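Local coordinates for DnaJ homolog dnj-2 (Caenorhabditis elegans, PDB 2QSA), which probably acts as an Hsp40-type co-chaperone of Hsp70 through its N-terminal J domain, the part of the membrane protein held in this chain, at residues A[13-17]-A[18-22]; A[67-70]-A[71-75]; A[91-94]-A[95-99]. All blocks are in the same frame, centred on the assembly; numbering follows the deposited sequence. Where two conformers were deposited one is given.

Interaction 1. Residues A[13-17]-A[18-22]; sequences GLENC and YDVLE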
# COMPACT_ATOMS: atom_id res chain seq x y z
N GLY A 13 5.81 3.28 0.86
CA GLY A 13 6.98 3.86 1.51
C GLY A 13 7.88 2.79 2.09
O GLY A 13 8.25 1.85 1.36
N LEU A 14 8.21 2.91 3.39
CA LEU A 14 9.08 1.90 4.01
C LEU A 14 8.34 0.68 4.61
O LEU A 14 8.96 -0.18 5.27
CB LEU A 14 10.06 2.58 4.98
CG LEU A 14 10.95 3.60 4.24
CD1 LEU A 14 11.96 4.16 5.29
CD2 LEU A 14 11.69 2.97 3.05
N GLU A 15 7.05 0.55 4.28
CA GLU A 15 6.31 -0.68 4.52
C GLU A 15 6.02 -1.34 3.22
O GLU A 15 5.85 -0.66 2.18
CB GLU A 15 4.94 -0.40 5.20
CG GLU A 15 5.11 0.03 6.64
CD GLU A 15 3.74 0.33 7.25
OE1 GLU A 15 3.25 1.44 6.99
OE2 GLU A 15 3.18 -0.58 7.93
N ASN A 16 5.96 -2.66 3.28
CA ASN A 16 5.53 -3.47 2.12
C ASN A 16 3.98 -3.45 2.06
O ASN A 16 3.29 -3.64 3.08
CB ASN A 16 6.07 -4.90 2.34
CG ASN A 16 5.62 -5.88 1.27
OD1 ASN A 16 4.47 -5.90 0.85
ND2 ASN A 16 6.54 -6.75 0.87
N CYS A 17 3.41 -3.07 0.90
CA CYS A 17 1.93 -2.92 0.82
C CYS A 17 1.16 -4.22 1.15
O CYS A 17 0.02 -4.15 1.68
CB CYS A 17 1.49 -2.44 -0.58
SG CYS A 17 2.07 -0.82 -1.08
N TYR A 18 1.74 -5.38 0.78
CA TYR A 18 1.09 -6.65 1.20
C TYR A 18 1.02 -6.71 2.74
O TYR A 18 -0.01 -7.09 3.30
CB TYR A 18 1.85 -7.85 0.70
CG TYR A 18 1.81 -8.04 -0.78
CD1 TYR A 18 0.71 -8.69 -1.40
CD2 TYR A 18 2.86 -7.60 -1.58
CE1 TYR A 18 0.71 -8.93 -2.79
CE2 TYR A 18 2.88 -7.85 -2.98
CZ TYR A 18 1.78 -8.49 -3.58
OH TYR A 18 1.78 -8.73 -4.94
N ASP A 19 2.11 -6.34 3.42
CA ASP A 19 2.12 -6.38 4.90
C ASP A 19 1.14 -5.38 5.49
O ASP A 19 0.52 -5.65 6.50
CB ASP A 19 3.51 -6.06 5.44
CG ASP A 19 4.55 -7.13 5.06
OD1 ASP A 19 4.17 -8.23 4.68
OD2 ASP A 19 5.76 -6.84 5.24
N VAL A 20 1.03 -4.21 4.84
CA VAL A 20 0.09 -3.19 5.33
C VAL A 20 -1.35 -3.73 5.46
O VAL A 20 -2.04 -3.45 6.44
CB VAL A 20 0.08 -1.92 4.40
CG1 VAL A 20 -1.06 -0.96 4.80
CG2 VAL A 20 1.44 -1.19 4.50
N LEU A 21 -1.76 -4.51 4.47
CA LEU A 21 -3.08 -5.13 4.48
C LEU A 21 -3.12 -6.53 5.09
O LEU A 21 -4.19 -7.16 5.10
CB LEU A 21 -3.65 -5.12 3.06
CG LEU A 21 -3.85 -3.70 2.47
CD1 LEU A 21 -4.41 -3.82 1.02
CD2 LEU A 21 -4.83 -2.88 3.31
N GLU A 22 -1.99 -7.01 5.60
CA GLU A 22 -1.86 -8.35 6.20
C GLU A 22 -2.34 -9.42 5.21
O GLU A 22 -3.04 -10.37 5.57
CB GLU A 22 -2.60 -8.40 7.57
CG GLU A 22 -2.14 -7.27 8.55
CD GLU A 22 -3.03 -7.07 9.82
OE1 GLU A 22 -4.25 -7.38 9.83
OE2 GLU A 22 -2.50 -6.52 10.82
O HOH W 1 6.25 -3.82 6.03
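Asn16 and Tyr18 meet at the start of helix 17-20, where Asn16 is the N-cap. Among the hydrogen bonds, the capping one runs from Tyr18 N to Asn16 OD1 at 2.8 Å. It is weak, with an N-H...O angle of only 127°. Asn16 holds its amide there with CG anti to the backbone N (chi1 176°). The main-chain bond from Val20 N to Asn16 O is straighter, at 2.9 Å. A weak one follows from Leu21 N to Cys17 O. The helix ends in a Schellman motif at Glu22.

Flat groups also meet. Asn16 OD1 sits at the edge of the Tyr18 ring, in its plane, 3.4 Å from Tyr18 CD2. The Asn16 amide and the Asp19 carboxylate are stacked, with their planes 25° apart. One water joins the two residues, donating to Asp19 OD2 and accepting from Asn16 N.

The apolar part is small: Glu15 CB packs on Val20 CG2 at 3.7 Å. The Glu15 carboxylate forms a salt bridge with Arg61. Cys17 is tied to Cys12 by a disulfide. Tyr18 OH is hydrogen-bonded to Asp82. The chemistry implies a very short helix held at both ends, with its first turn also fixed covalently through Cys17.

Interaction 2. Residues A[67-70]-A[71-75]; sequences TAYE and TLKDD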
# COMPACT_ATOMS: atom_id res chain seq x y z
N THR A 67 -3.50 3.52 0.05
CA THR A 67 -2.41 3.37 -0.93
C THR A 67 -2.11 1.88 -1.19
O THR A 67 -1.93 1.48 -2.35
CB THR A 67 -1.16 4.06 -0.43
OG1 THR A 67 -1.42 5.47 -0.45
CG2 THR A 67 0.01 3.80 -1.34
N ALA A 68 -2.08 1.06 -0.11
CA ALA A 68 -1.79 -0.37 -0.29
C ALA A 68 -2.87 -1.00 -1.16
O ALA A 68 -2.57 -1.80 -2.03
CB ALA A 68 -1.72 -1.09 1.06
N TYR A 69 -4.12 -0.63 -0.93
CA TYR A 69 -5.20 -1.28 -1.71
C TYR A 69 -5.13 -0.83 -3.17
O TYR A 69 -5.31 -1.66 -4.05
CB TYR A 69 -6.54 -0.93 -1.10
CG TYR A 69 -7.71 -1.65 -1.71
CD1 TYR A 69 -7.72 -3.04 -1.85
CD2 TYR A 69 -8.87 -0.95 -2.08
CE1 TYR A 69 -8.83 -3.75 -2.37
CE2 TYR A 69 -10.01 -1.66 -2.60
CZ TYR A 69 -9.97 -3.07 -2.74
OH TYR A 69 -11.06 -3.76 -3.24
N GLU A 70 -4.90 0.47 -3.40
CA GLU A 70 -4.80 0.99 -4.77
C GLU A 70 -3.67 0.34 -5.54
O GLU A 70 -3.81 0.05 -6.73
CB GLU A 70 -4.67 2.51 -4.74
CG GLU A 70 -5.94 3.18 -4.22
CD GLU A 70 -5.75 4.65 -3.83
OE1 GLU A 70 -4.62 5.18 -4.00
OE2 GLU A 70 -6.74 5.29 -3.34
N THR A 71 -2.55 0.09 -4.86
CA THR A 71 -1.38 -0.53 -5.50
C THR A 71 -1.66 -1.98 -5.85
O THR A 71 -1.24 -2.44 -6.92
CB THR A 71 -0.21 -0.47 -4.52
OG1 THR A 71 0.06 0.93 -4.25
CG2 THR A 71 1.05 -1.19 -5.08
N LEU A 72 -2.37 -2.69 -4.97
CA LEU A 72 -2.49 -4.14 -5.15
C LEU A 72 -3.74 -4.52 -5.94
O LEU A 72 -3.80 -5.62 -6.51
CB LEU A 72 -2.44 -4.88 -3.83
CG LEU A 72 -1.11 -4.70 -3.07
CD1 LEU A 72 -1.22 -5.35 -1.68
CD2 LEU A 72 0.01 -5.31 -3.91
N LYS A 73 -4.76 -3.66 -5.95
CA LYS A 73 -6.05 -4.01 -6.60
C LYS A 73 -6.00 -3.80 -8.11
O LYS A 73 -6.75 -4.46 -8.86
CB LYS A 73 -7.20 -3.21 -5.99
CG LYS A 73 -8.60 -3.53 -6.53
CD LYS A 73 -9.08 -4.91 -6.13
CE LYS A 73 -10.60 -5.07 -6.34
NZ LYS A 73 -11.03 -4.63 -7.70
N ASP A 74 -5.18 -2.82 -8.52
CA ASP A 74 -5.01 -2.51 -9.93
C ASP A 74 -3.98 -3.46 -10.55
O ASP A 74 -2.84 -3.52 -10.12
CB ASP A 74 -4.55 -1.07 -10.12
CG ASP A 74 -4.47 -0.69 -11.58
OD1 ASP A 74 -5.56 -0.56 -12.20
OD2 ASP A 74 -3.34 -0.53 -12.12
N ASP A 75 -4.39 -4.21 -11.57
CA ASP A 75 -3.47 -5.23 -12.13
C ASP A 75 -2.10 -4.71 -12.59
O ASP A 75 -1.06 -5.34 -12.35
CB ASP A 75 -4.12 -5.97 -13.30
CG ASP A 75 -5.35 -6.74 -12.87
OD1 ASP A 75 -5.69 -6.77 -11.68
OD2 ASP A 75 -6.03 -7.25 -13.79
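Tyr69 and Lys73 both set CG anti to the backbone N (chi1 -174° and -177°), which sends their side chains the same way, side by side. Lys73 CB lies over one face of the Tyr69 ring, 4.2 Å from the centroid, in a CH-pi contact displaced toward the rim. Lys73 is modelled in two conformers. In the one described here it bends at chi2 (69°) and follows the tyrosine outward, and Lys73 CE comes to 3.4 Å from Tyr69 OH. This outer contact is therefore less certain. Only the methylene part of the lysine does this packing. The Tyr69 ring also stacks with Tyr37 of helix 30-43.

Thr71 turns OG1 back beside its own backbone N. From there the hydroxyl donates to Thr67 O at 2.8 Å. Thr71 N donates to the same oxygen at 2.9 Å. The two donors come from opposite faces of the carbonyl plane, and the hydroxyl stands well above it. One acceptor thus takes two bonds from one residue, which satisfies the hydroxyl of a buried threonine within the helix itself. Thr67 OG1 is likewise turned back, to Arg63 O.

The backbone continues with Leu72 N to Ala68 O at 3.1 Å and Lys73 N to Tyr69 O at 2.8 Å. Leu72 N also makes a weak bond to Tyr69 O. Leu72 CG rests on Ala68 O at 3.4 Å, and its side chain reaches Leu33, Tyr18 and Tyr81.

Asp74 leaves the helix and is the N-cap of helix 75-86. In the conformer given here, its OD2 accepts from Ala77 N. Asp74 N has no partner in the model. This is the C-terminal end of helix 52-73, which pairs with helix 30-43 in the antiparallel helical hairpin of the J-domain fold.

Interaction 3. Residues A[91-94]-A[95-99]; sequences RFYN and YYQYY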
# COMPACT_ATOMS: atom_id res chain seq x y z
N ARG A 91 16.46 1.27 -10.09
CA ARG A 91 15.83 2.49 -9.53
C ARG A 91 15.08 3.31 -10.56
O ARG A 91 13.90 3.66 -10.35
CB ARG A 91 16.88 3.39 -8.87
CG ARG A 91 16.24 4.57 -8.14
CD ARG A 91 17.29 5.62 -7.69
NE ARG A 91 16.77 6.62 -6.75
CZ ARG A 91 16.29 7.83 -7.08
NH1 ARG A 91 16.24 8.23 -8.36
NH2 ARG A 91 15.87 8.66 -6.13
N PHE A 92 15.76 3.66 -11.65
CA PHE A 92 15.10 4.53 -12.61
C PHE A 92 13.84 3.86 -13.19
O PHE A 92 12.78 4.48 -13.25
CB PHE A 92 16.07 4.99 -13.71
CG PHE A 92 15.52 6.13 -14.49
CD1 PHE A 92 16.01 7.44 -14.30
CD2 PHE A 92 14.48 5.92 -15.41
CE1 PHE A 92 15.48 8.51 -15.04
CE2 PHE A 92 13.93 7.00 -16.16
CZ PHE A 92 14.45 8.30 -15.93
N TYR A 93 13.97 2.60 -13.59
CA TYR A 93 12.83 1.89 -14.15
C TYR A 93 11.65 1.89 -13.13
O TYR A 93 10.51 2.17 -13.47
CB TYR A 93 13.29 0.46 -14.46
CG TYR A 93 12.17 -0.38 -15.05
CD1 TYR A 93 11.78 -0.23 -16.38
CD2 TYR A 93 11.46 -1.28 -14.23
CE1 TYR A 93 10.72 -1.01 -16.88
CE2 TYR A 93 10.40 -2.03 -14.73
CZ TYR A 93 10.04 -1.90 -16.03
OH TYR A 93 8.95 -2.67 -16.44
N ASN A 94 11.93 1.56 -11.88
CA ASN A 94 10.85 1.48 -10.88
C ASN A 94 10.19 2.83 -10.62
O ASN A 94 8.95 2.95 -10.55
CB ASN A 94 11.39 0.91 -9.57
CG ASN A 94 11.78 -0.56 -9.70
OD1 ASN A 94 11.15 -1.29 -10.46
ND2 ASN A 94 12.77 -0.99 -8.91
N TYR A 95 11.01 3.87 -10.52
CA TYR A 95 10.44 5.21 -10.39
C TYR A 95 9.62 5.60 -11.61
O TYR A 95 8.52 6.15 -11.47
CB TYR A 95 11.56 6.24 -10.19
CG TYR A 95 12.05 6.40 -8.76
CD1 TYR A 95 12.63 5.34 -8.06
CD2 TYR A 95 11.98 7.64 -8.13
CE1 TYR A 95 13.10 5.51 -6.74
CE2 TYR A 95 12.45 7.83 -6.81
CZ TYR A 95 13.03 6.75 -6.15
OH TYR A 95 13.50 6.89 -4.84
N TYR A 96 10.16 5.36 -12.81
CA TYR A 96 9.47 5.66 -14.05
C TYR A 96 8.09 4.94 -14.11
O TYR A 96 7.05 5.57 -14.42
CB TYR A 96 10.35 5.21 -15.24
CG TYR A 96 9.68 5.39 -16.57
CD1 TYR A 96 9.59 6.65 -17.16
CD2 TYR A 96 9.09 4.32 -17.21
CE1 TYR A 96 8.95 6.84 -18.37
CE2 TYR A 96 8.41 4.50 -18.43
CZ TYR A 96 8.36 5.77 -18.99
OH TYR A 96 7.70 5.98 -20.19
N GLN A 97 8.07 3.64 -13.81
CA GLN A 97 6.81 2.89 -13.90
C GLN A 97 5.79 3.43 -12.89
O GLN A 97 4.61 3.52 -13.20
CB GLN A 97 6.99 1.40 -13.66
CG GLN A 97 7.93 0.68 -14.69
CD GLN A 97 7.54 0.87 -16.15
OE1 GLN A 97 6.36 0.98 -16.49
NE2 GLN A 97 8.55 0.91 -17.02
N TYR A 98 6.26 3.78 -11.69
CA TYR A 98 5.37 4.34 -10.65
C TYR A 98 4.75 5.65 -11.15
O TYR A 98 3.52 5.84 -11.17
CB TYR A 98 6.15 4.56 -9.37
CG TYR A 98 5.35 5.23 -8.26
CD1 TYR A 98 4.42 4.50 -7.51
CD2 TYR A 98 5.55 6.56 -7.93
CE1 TYR A 98 3.73 5.05 -6.49
CE2 TYR A 98 4.81 7.16 -6.91
CZ TYR A 98 3.91 6.39 -6.19
OH TYR A 98 3.18 6.96 -5.18
N TYR A 99 5.61 6.58 -11.55
CA TYR A 99 5.11 7.88 -12.00
C TYR A 99 4.33 7.85 -13.33
O TYR A 99 3.32 8.58 -13.46
CB TYR A 99 6.22 8.94 -11.95
CG TYR A 99 6.62 9.30 -10.54
CD1 TYR A 99 5.74 9.98 -9.68
CD2 TYR A 99 7.87 8.96 -10.04
CE1 TYR A 99 6.11 10.31 -8.34
CE2 TYR A 99 8.25 9.29 -8.72
CZ TYR A 99 7.36 9.97 -7.88
OH TYR A 99 7.77 10.28 -6.59
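Arg91 lays its guanidinium flat over one face of the Tyr95 ring, one turn further along the helix. The planes are 27° apart, and Arg91 CZ is 4.0 Å from the Tyr95 ring centroid, a cation-pi stack displaced toward the rim. The arginine chain runs extended from CG to NE. Its CG also touches the ring, 3.6 Å from Tyr95 CE1. Arg91 NH2 lies 3.2 Å from Tyr95 OH, but the angle is too poor for a hydrogen bond. Tyr95 OH makes a weak one to Glu9. With an alanine here in place of Tyr95, the guanidinium would probably lose its stacking surface and be set free to turn, and Glu9 would lose its weak partner.

Gln97 crosses the Tyr93 ring obliquely. Its chain bends at chi2 (-54°), and Gln97 CG sits over the face, 3.8 Å from the Tyr93 centroid, in a CH-pi contact. Phe92 CE2 packs on Tyr96 CB at 4.1 Å.

Nearly straight backbone bonds underlie these pairs, such as Tyr95 N to Arg91 O at 2.9 Å. Asn94 is buried and its ND2 donates to His87 O. These are i to i+4 pairs of an alpha-helix, here the tyrosine-rich last helix of this construct, 91-101, which packs beside helix 75-86 and the N-terminal loop.

The three contacts follow one another in series along the chain. Each joins neighbouring residues, so none closes a long loop, and none nests in or crosses another. Interaction 1 comes first, at the short helix 17-20. Interaction 2 lies at the end of helix 52-73, with its centre about 11 Å from that of interaction 1. The two touch by packing: Tyr18 CZ meets Leu72 CD2 at 3.6 Å, and Leu21 CG meets Ala68 CB at 3.7 Å. The short helix is thus seated on the hairpin helix. Interaction 3 lies on helix 91-101 and touches neither. Helix 75-86 lies between, with Tyr81 meeting residues of interactions 1 and 2 and Tyr83 meeting Tyr93.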